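Long-range contacts in ofchtiv-allosamidin (Ostrinia furnacalis, PDB 6JMB), which probably hydrolyses the beta-1,4 linkages of chitin as an insect group IV chitinase of glycoside hydrolase family 18, with the inhibitor allosamidin bound here: residues E126-R130 with A171-Y176; D3-V7 with I367-L371. One frame throughout, in Å; residues are numbered along the deposited sequence.

Contact 1: residues E126-R130 with A171-Y176. With AMI (allosamizoline), chain C.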
ATOM      1  N   GLU A 126      -3.404   9.030   7.236  1.00 10.41           N
ATOM      2  CA  GLU A 126      -4.161   9.295   6.010  1.00  9.98           C
ATOM      3  C   GLU A 126      -5.248  10.335   6.292  1.00 10.50           C
ATOM      4  O   GLU A 126      -6.374   9.980   6.650  1.00 11.25           O
ATOM      5  CB  GLU A 126      -4.725   7.978   5.437  1.00 11.19           C
ATOM      6  CG  GLU A 126      -3.614   6.950   5.192  1.00 10.68           C
ATOM      7  CD  GLU A 126      -3.976   5.832   4.237  1.00 11.30           C
ATOM      8  OE1 GLU A 126      -5.141   5.729   3.803  1.00 13.38           O
ATOM      9  OE2 GLU A 126      -3.064   5.046   3.899  1.00 12.53           O
ATOM     10  N   TYR A 127      -4.933  11.629   6.135  1.00 10.51           N
ATOM     11  CA  TYR A 127      -3.642  12.174   5.720  1.00 10.19           C
ATOM     12  C   TYR A 127      -3.529  13.534   6.388  1.00 10.41           C
ATOM     13  O   TYR A 127      -4.547  14.144   6.725  1.00 10.40           O
ATOM     14  CB  TYR A 127      -3.626  12.457   4.217  1.00 11.07           C
ATOM     15  CG  TYR A 127      -3.860  11.267   3.341  1.00 12.53           C
ATOM     16  CD1 TYR A 127      -2.799  10.466   2.940  1.00 13.15           C
ATOM     17  CD2 TYR A 127      -5.139  10.940   2.905  1.00 14.39           C
ATOM     18  CE1 TYR A 127      -2.998   9.368   2.140  1.00 16.88           C
ATOM     19  CE2 TYR A 127      -5.343   9.832   2.099  1.00 15.46           C
ATOM     20  CZ  TYR A 127      -4.265   9.062   1.725  1.00 18.34           C
ATOM     21  OH  TYR A 127      -4.444   7.968   0.918  1.00 36.75           O
ATOM     22  N   PRO A 128      -2.312  14.046   6.539  1.00  9.79           N
ATOM     23  CA  PRO A 128      -2.163  15.427   7.011  1.00 10.12           C
ATOM     24  C   PRO A 128      -2.973  16.380   6.145  1.00 10.64           C
ATOM     25  O   PRO A 128      -2.964  16.290   4.911  1.00 11.06           O
ATOM     26  CB  PRO A 128      -0.659  15.683   6.877  1.00 10.24           C
ATOM     27  CG  PRO A 128      -0.042  14.314   6.995  1.00  9.92           C
ATOM     28  CD  PRO A 128      -1.014  13.389   6.314  1.00 10.33           C
ATOM     29  N   ASN A 129      -3.718  17.271   6.805  1.00 10.74           N
ATOM     30  CA  ASN A 129      -4.447  18.342   6.122  1.00 10.98           C
ATOM     31  C   ASN A 129      -5.522  17.807   5.175  1.00 12.56           C
ATOM     32  O   ASN A 129      -5.906  18.471   4.207  1.00 13.34           O
ATOM     33  CB  ASN A 129      -3.485  19.304   5.416  1.00 11.47           C
ATOM     34  CG  ASN A 129      -4.172  20.533   4.857  1.00 13.00           C
ATOM     35  OD1 ASN A 129      -5.105  21.069   5.454  1.00 13.91           O
ATOM     36  ND2 ASN A 129      -3.718  20.973   3.686  1.00 12.36           N
ATOM     37  N   ARG A 130      -6.034  16.606   5.433  1.00 11.44           N
ATOM     38  CA  ARG A 130      -7.109  16.057   4.622  1.00 12.99           C
ATOM     39  C   ARG A 130      -8.102  15.319   5.507  1.00 11.19           C
ATOM     40  O   ARG A 130      -7.858  15.077   6.691  1.00 12.91           O
ATOM     41  CB  ARG A 130      -6.578  15.129   3.524  1.00 12.41           C
ATOM     42  CG  ARG A 130      -5.670  15.833   2.531  1.00 14.53           C
ATOM     43  CD  ARG A 130      -5.136  14.902   1.474  1.00 15.86           C
ATOM     44  NE  ARG A 130      -6.206  14.331   0.672  1.00 20.25           N
ATOM     45  CZ  ARG A 130      -6.042  13.294  -0.139  1.00 18.87           C
ATOM     46  NH1 ARG A 130      -4.853  12.723  -0.254  1.00 17.22           N
ATOM     47  NH2 ARG A 130      -7.069  12.826  -0.835  1.00 27.76           N
ATOM     48  N   ALA A 171      -2.440  15.262  -4.625  1.00 11.61           N
ATOM     49  CA  ALA A 171      -2.624  14.777  -3.260  1.00 11.42           C
ATOM     50  C   ALA A 171      -1.435  15.133  -2.369  1.00 10.64           C
ATOM     51  O   ALA A 171      -1.614  15.619  -1.243  1.00 11.67           O
ATOM     52  CB  ALA A 171      -2.851  13.262  -3.256  1.00 13.53           C
ATOM     53  N   ALA A 172      -0.218  14.916  -2.866  1.00 11.49           N
ATOM     54  CA  ALA A 172       0.974  15.083  -2.047  1.00 10.29           C
ATOM     55  C   ALA A 172       1.150  16.524  -1.584  1.00 11.72           C
ATOM     56  O   ALA A 172       1.560  16.766  -0.444  1.00 12.21           O
ATOM     57  CB  ALA A 172       2.209  14.606  -2.820  1.00 12.80           C
ATOM     58  N   VAL A 173       0.846  17.500  -2.444  1.00 10.86           N
ATOM     59  CA  VAL A 173       1.056  18.893  -2.063  1.00 11.83           C
ATOM     60  C   VAL A 173       0.114  19.333  -0.952  1.00 10.74           C
ATOM     61  O   VAL A 173       0.373  20.346  -0.289  1.00 13.16           O
ATOM     62  CB  VAL A 173       0.981  19.864  -3.257  1.00 12.34           C
ATOM     63  CG1 VAL A 173       2.011  19.491  -4.316  1.00 14.85           C
ATOM     64  CG2 VAL A 173      -0.435  19.906  -3.819  1.00 12.44           C
ATOM     65  N   GLN A 174      -0.987  18.614  -0.740  1.00 11.06           N
ATOM     66  CA  GLN A 174      -1.880  18.938   0.361  1.00 10.92           C
ATOM     67  C   GLN A 174      -1.331  18.513   1.710  1.00 11.50           C
ATOM     68  O   GLN A 174      -1.754  19.064   2.730  1.00 11.99           O
ATOM     69  CB  GLN A 174      -3.237  18.261   0.166  1.00 12.82           C
ATOM     70  CG  GLN A 174      -3.974  18.717  -1.072  1.00 13.99           C
ATOM     71  CD  GLN A 174      -5.290  17.986  -1.244  1.00 16.53           C
ATOM     72  OE1 GLN A 174      -6.168  18.055  -0.380  1.00 19.27           O
ATOM     73  NE2 GLN A 174      -5.427  17.264  -2.349  1.00 18.54           N
ATOM     74  N   SER A 175      -0.396  17.558   1.747  1.00 10.64           N
ATOM     75  CA  SER A 175      -0.048  16.894   2.995  1.00  9.93           C
ATOM     76  C   SER A 175       1.408  17.020   3.414  1.00 10.60           C
ATOM     77  O   SER A 175       1.687  16.914   4.612  1.00 10.93           O
ATOM     78  CB  SER A 175      -0.363  15.392   2.913  1.00 10.58           C
ATOM     79  OG  SER A 175      -1.760  15.156   2.800  1.00 11.67           O
ATOM     80  N   TYR A 176       2.351  17.195   2.481  1.00 10.23           N
ATOM     81  CA  TYR A 176       3.749  16.930   2.788  1.00  9.90           C
ATOM     82  C   TYR A 176       4.673  18.028   2.301  1.00 10.42           C
ATOM     83  O   TYR A 176       4.498  18.579   1.211  1.00 11.67           O
ATOM     84  CB  TYR A 176       4.241  15.636   2.130  1.00 10.72           C
ATOM     85  CG  TYR A 176       3.308  14.462   2.284  1.00 10.21           C
ATOM     86  CD1 TYR A 176       3.068  13.892   3.535  1.00 10.22           C
ATOM     87  CD2 TYR A 176       2.670  13.921   1.184  1.00  9.63           C
ATOM     88  CE1 TYR A 176       2.208  12.808   3.672  1.00 10.90           C
ATOM     89  CE2 TYR A 176       1.810  12.841   1.307  1.00  9.80           C
ATOM     90  CZ  TYR A 176       1.580  12.294   2.549  1.00  9.78           C
ATOM     91  OH  TYR A 176       0.725  11.226   2.663  1.00 11.04           O
TER
HETATM   92  C1  AMI C 501      -3.464   1.582   1.732  1.00 11.03           C
HETATM   93  C2  AMI C 501      -3.690   2.051   3.225  1.00 10.26           C
HETATM   94  C3  AMI C 501      -4.567   1.044   3.782  1.00 10.71           C
HETATM   95  C4  AMI C 501      -5.451   0.561   2.560  1.00 11.28           C
HETATM   96  C5  AMI C 501      -4.428   0.378   1.543  1.00 10.67           C
HETATM   97  C6  AMI C 501      -5.008   0.308   0.083  1.00 12.13           C
HETATM   98  C7  AMI C 501      -1.574   1.500   2.892  1.00 10.95           C
HETATM   99  C8  AMI C 501       0.417   1.763   4.456  1.00 12.48           C
HETATM  100  C9  AMI C 501       0.741   0.727   2.135  1.00 11.28           C
HETATM  101  N2  AMI C 501      -2.504   2.073   3.773  1.00 10.75           N
HETATM  102  N7  AMI C 501      -0.141   1.334   3.167  1.00 11.24           N
HETATM  103  O3  AMI C 501      -5.325   1.579   4.866  1.00 11.72           O
HETATM  104  O4  AMI C 501      -6.101  -0.689   2.746  1.00 10.51           O
HETATM  105  O6  AMI C 501      -5.800   1.457  -0.141  1.00 13.86           O
HETATM  106  O7  AMI C 501      -2.100   1.104   1.699  1.00 10.96           O
HETATM  107  O   HOH W   1      -6.411  19.728   1.694  1.00 21.57           O
HETATM  108  O   HOH W   2      -2.358  13.662   0.648  1.00 11.97           O
HETATM  109  O   HOH W   3      -8.252  16.381   0.096  1.00 28.25           O
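A type II beta turn from Tyr127 to Arg130 lays Pro128 beside Ser175, their CA atoms 4.8 Å apart. The turn directly follows Glu126, which closes the family 18 DxxDxDxE motif beyond strand 120-124 of the TIM barrel and is joined to Tyr127 by a cis peptide. Glu126 leaves the backbone away from segment 171-176, and its OE2 lies 3.0 Å from N2 of allosamizoline. Across the contact, Ser175 OG donates to Pro128 O at 2.7 Å, in the carbonyl plane on a lone pair. Asn129 ND2 gives a fairly straight bond to Gln174 O (2.9 Å, 159°), which lies almost in its amide plane. The two bonds hold the turn against consecutive residues. Arg130 bends at chi3 (62°), bringing NH1 3.6 Å above one face of the Tyr127 ring, toward its rim; Glu126 CB covers the opposite face. Gln174 crosses Arg130 at about a right angle, its NE2 tied to Glu170 O while OE1 accepts from two waters, one of which also donates to Asn129 O and the other accepts from Arg130 NE. Tyr176 OH, bonded to Ser166 N, meets the Tyr127 ring at its edge, 3.6 Å from CD1. A further water, in the guanidinium plane, accepts from Arg130 NH1 and donates to both Ala171 O and Ser175 OG.

Contact 2: residues D3-V7 with I367-L371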
ATOM      1  N   ASP A   3      20.779  -3.997  -1.814  1.00 35.64           N
ATOM      2  CA  ASP A   3      20.254  -2.650  -1.635  1.00 26.88           C
ATOM      3  C   ASP A   3      18.789  -2.498  -2.047  1.00 22.91           C
ATOM      4  O   ASP A   3      18.050  -1.756  -1.405  1.00 26.74           O
ATOM      5  CB  ASP A   3      21.118  -1.620  -2.363  1.00 34.66           C
ATOM      6  CG  ASP A   3      20.467  -0.253  -2.422  1.00 44.51           C
ATOM      7  OD1 ASP A   3      20.505   0.481  -1.408  1.00 47.09           O
ATOM      8  OD2 ASP A   3      19.901   0.078  -3.486  1.00 42.73           O
ATOM      9  N   LYS A   4      18.368  -3.180  -3.113  1.00 18.98           N
ATOM     10  CA  LYS A   4      16.948  -3.198  -3.456  1.00 16.02           C
ATOM     11  C   LYS A   4      16.164  -3.861  -2.331  1.00 16.03           C
ATOM     12  O   LYS A   4      16.609  -4.848  -1.738  1.00 18.74           O
ATOM     13  CB  LYS A   4      16.714  -3.982  -4.749  1.00 20.56           C
ATOM     14  CG  LYS A   4      17.354  -3.394  -6.003  1.00 22.39           C
ATOM     15  CD  LYS A   4      17.037  -1.922  -6.176  1.00 21.74           C
ATOM     16  CE  LYS A   4      17.466  -1.424  -7.547  1.00 26.04           C
ATOM     17  NZ  LYS A   4      17.770   0.030  -7.519  1.00 27.77           N
ATOM     18  N   ILE A   5      14.989  -3.310  -2.026  1.00 12.21           N
ATOM     19  CA  ILE A   5      14.176  -3.826  -0.933  1.00 12.31           C
ATOM     20  C   ILE A   5      12.776  -4.172  -1.425  1.00 10.39           C
ATOM     21  O   ILE A   5      12.297  -3.670  -2.447  1.00 10.96           O
ATOM     22  CB  ILE A   5      14.122  -2.879   0.290  1.00 12.37           C
ATOM     23  CG1 ILE A   5      13.439  -1.556  -0.063  1.00 13.71           C
ATOM     24  CG2 ILE A   5      15.527  -2.654   0.861  1.00 15.74           C
ATOM     25  CD1 ILE A   5      13.284  -0.626   1.132  1.00 14.35           C
ATOM     26  N   VAL A   6      12.133  -5.071  -0.688  1.00 10.44           N
ATOM     27  CA  VAL A   6      10.764  -5.490  -0.948  1.00 10.09           C
ATOM     28  C   VAL A   6      10.016  -5.312   0.365  1.00 10.27           C
ATOM     29  O   VAL A   6      10.281  -6.031   1.336  1.00 11.26           O
ATOM     30  CB  VAL A   6      10.688  -6.945  -1.434  1.00 10.50           C
ATOM     31  CG1 VAL A   6       9.248  -7.359  -1.640  1.00 11.93           C
ATOM     32  CG2 VAL A   6      11.468  -7.111  -2.728  1.00 12.86           C
ATOM     33  N   VAL A   7       9.104  -4.350   0.404  1.00 10.34           N
ATOM     34  CA  VAL A   7       8.392  -3.977   1.625  1.00 10.27           C
ATOM     35  C   VAL A   7       6.998  -4.586   1.547  1.00  9.55           C
ATOM     36  O   VAL A   7       6.157  -4.142   0.753  1.00 10.80           O
ATOM     37  CB  VAL A   7       8.339  -2.451   1.791  1.00  9.47           C
ATOM     38  CG1 VAL A   7       7.590  -2.066   3.067  1.00 11.58           C
ATOM     39  CG2 VAL A   7       9.748  -1.865   1.796  1.00 11.28           C
ATOM     40  N   ILE A 367       7.993  -9.875  -8.308  1.00 11.22           N
ATOM     41  CA  ILE A 367       8.717  -8.710  -7.804  1.00 11.24           C
ATOM     42  C   ILE A 367      10.157  -9.077  -7.476  1.00 10.46           C
ATOM     43  O   ILE A 367      11.103  -8.388  -7.884  1.00 11.93           O
ATOM     44  CB  ILE A 367       7.992  -8.117  -6.583  1.00 10.60           C
ATOM     45  CG1 ILE A 367       6.659  -7.511  -7.007  1.00 11.30           C
ATOM     46  CG2 ILE A 367       8.864  -7.069  -5.913  1.00 13.08           C
ATOM     47  CD1 ILE A 367       5.733  -7.217  -5.839  1.00 13.67           C
ATOM     48  N   ASN A 368      10.346 -10.176  -6.741  1.00 11.42           N
ATOM     49  CA  ASN A 368      11.690 -10.570  -6.330  1.00 12.41           C
ATOM     50  C   ASN A 368      12.552 -10.915  -7.539  1.00 11.69           C
ATOM     51  O   ASN A 368      13.729 -10.540  -7.599  1.00 13.56           O
ATOM     52  CB  ASN A 368      11.606 -11.752  -5.364  1.00 12.72           C
ATOM     53  CG  ASN A 368      11.304 -11.317  -3.939  1.00 14.04           C
ATOM     54  OD1 ASN A 368      12.216 -11.064  -3.154  1.00 16.26           O
ATOM     55  ND2 ASN A 368      10.023 -11.227  -3.601  1.00 12.76           N
ATOM     56  N   THR A 369      11.973 -11.616  -8.515  1.00 12.05           N
ATOM     57  CA  THR A 369      12.713 -12.041  -9.700  1.00 13.16           C
ATOM     58  C   THR A 369      13.150 -10.844 -10.536  1.00 13.62           C
ATOM     59  O   THR A 369      14.314 -10.746 -10.941  1.00 13.59           O
ATOM     60  CB  THR A 369      11.828 -12.981 -10.524  1.00 14.38           C
ATOM     61  OG1 THR A 369      11.656 -14.214  -9.815  1.00 19.52           O
ATOM     62  CG2 THR A 369      12.448 -13.265 -11.880  1.00 18.40           C
ATOM     63  N   VAL A 370      12.233  -9.910 -10.790  1.00 12.55           N
ATOM     64  CA  VAL A 370      12.577  -8.782 -11.647  1.00 13.25           C
ATOM     65  C   VAL A 370      13.557  -7.831 -10.963  1.00 13.51           C
ATOM     66  O   VAL A 370      14.423  -7.242 -11.625  1.00 13.18           O
ATOM     67  CB  VAL A 370      11.299  -8.088 -12.151  1.00 12.97           C
ATOM     68  CG1 VAL A 370      11.648  -6.910 -13.052  1.00 15.09           C
ATOM     69  CG2 VAL A 370      10.432  -9.087 -12.898  1.00 13.90           C
ATOM     70  N   LEU A 371      13.457  -7.664  -9.638  1.00 12.29           N
ATOM     71  CA  LEU A 371      14.454  -6.870  -8.924  1.00 13.89           C
ATOM     72  C   LEU A 371      15.826  -7.533  -8.968  1.00 14.84           C
ATOM     73  O   LEU A 371      16.842  -6.853  -9.150  1.00 17.07           O
ATOM     74  CB  LEU A 371      14.025  -6.647  -7.474  1.00 13.39           C
ATOM     75  CG  LEU A 371      12.909  -5.632  -7.247  1.00 13.02           C
ATOM     76  CD1 LEU A 371      12.507  -5.635  -5.785  1.00 12.62           C
ATOM     77  CD2 LEU A 371      13.361  -4.242  -7.659  1.00 14.10           C
TER
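Val6 sets a single methyl, CG2, against Ile367, Asn368 and Leu371, side chains one helical turn apart or adjacent. Its CG2, anti to the carbonyl carbon, is the branch that reaches the helix. Leu371 CD1 comes closest, 3.6 Å from Val6 CG2; an extended chi2 of 174° carries this methyl to the strand, where it also lies 3.9 Å from Ile5 O. The two side chains meet at a slant. Ile367 adds its own branch methyl, CG2, 4.1 Å from Val6 CG2, and its side chain also touches Val247, Phe249 and Ile342. Strand 5-7 and helix 367-371 run nearly antiparallel (161°), their axes 9.6 Å apart. This is the wall of the TIM barrel of family 18: the first strand, whose neighbours are strands 35-43 and 341-345, is backed by the last helix of the chain, with no hydrogen bond between the two segments. Val6 faces the helix, whereas Ile5 is turned the other way and touches Val244 and His35. Asn368 crosses Val6 at about a right angle and sets OD1 4.0 Å from Val6 CG2; its ND2 is occupied by Leu364 O and Leu32 O, which fixes the amide. Lys4 starts toward the helix, with CG 4.4 Å from Leu371 CD2, then kinks at chi2 (-50°) and leads its NZ off to Leu339 O.

Both contacts belong to one TIM barrel but hold different parts of it: their centres are 28 Å apart, the nearest atoms about 13 Å, and they do not touch. Along the chain, contact 1 is nested within the long loop closed by contact 2, which joins the first strand, 5-11, to the last helix, 362-373, and so brings the two ends of the chain together. Contact 1 joins the loop after strand 120-124 to the helical segment that follows strand 160-165, the next strand of the barrel, on the side where allosamizoline binds. Contact 2 thus lies where the barrel closes, and contact 1 beside the ligand pocket.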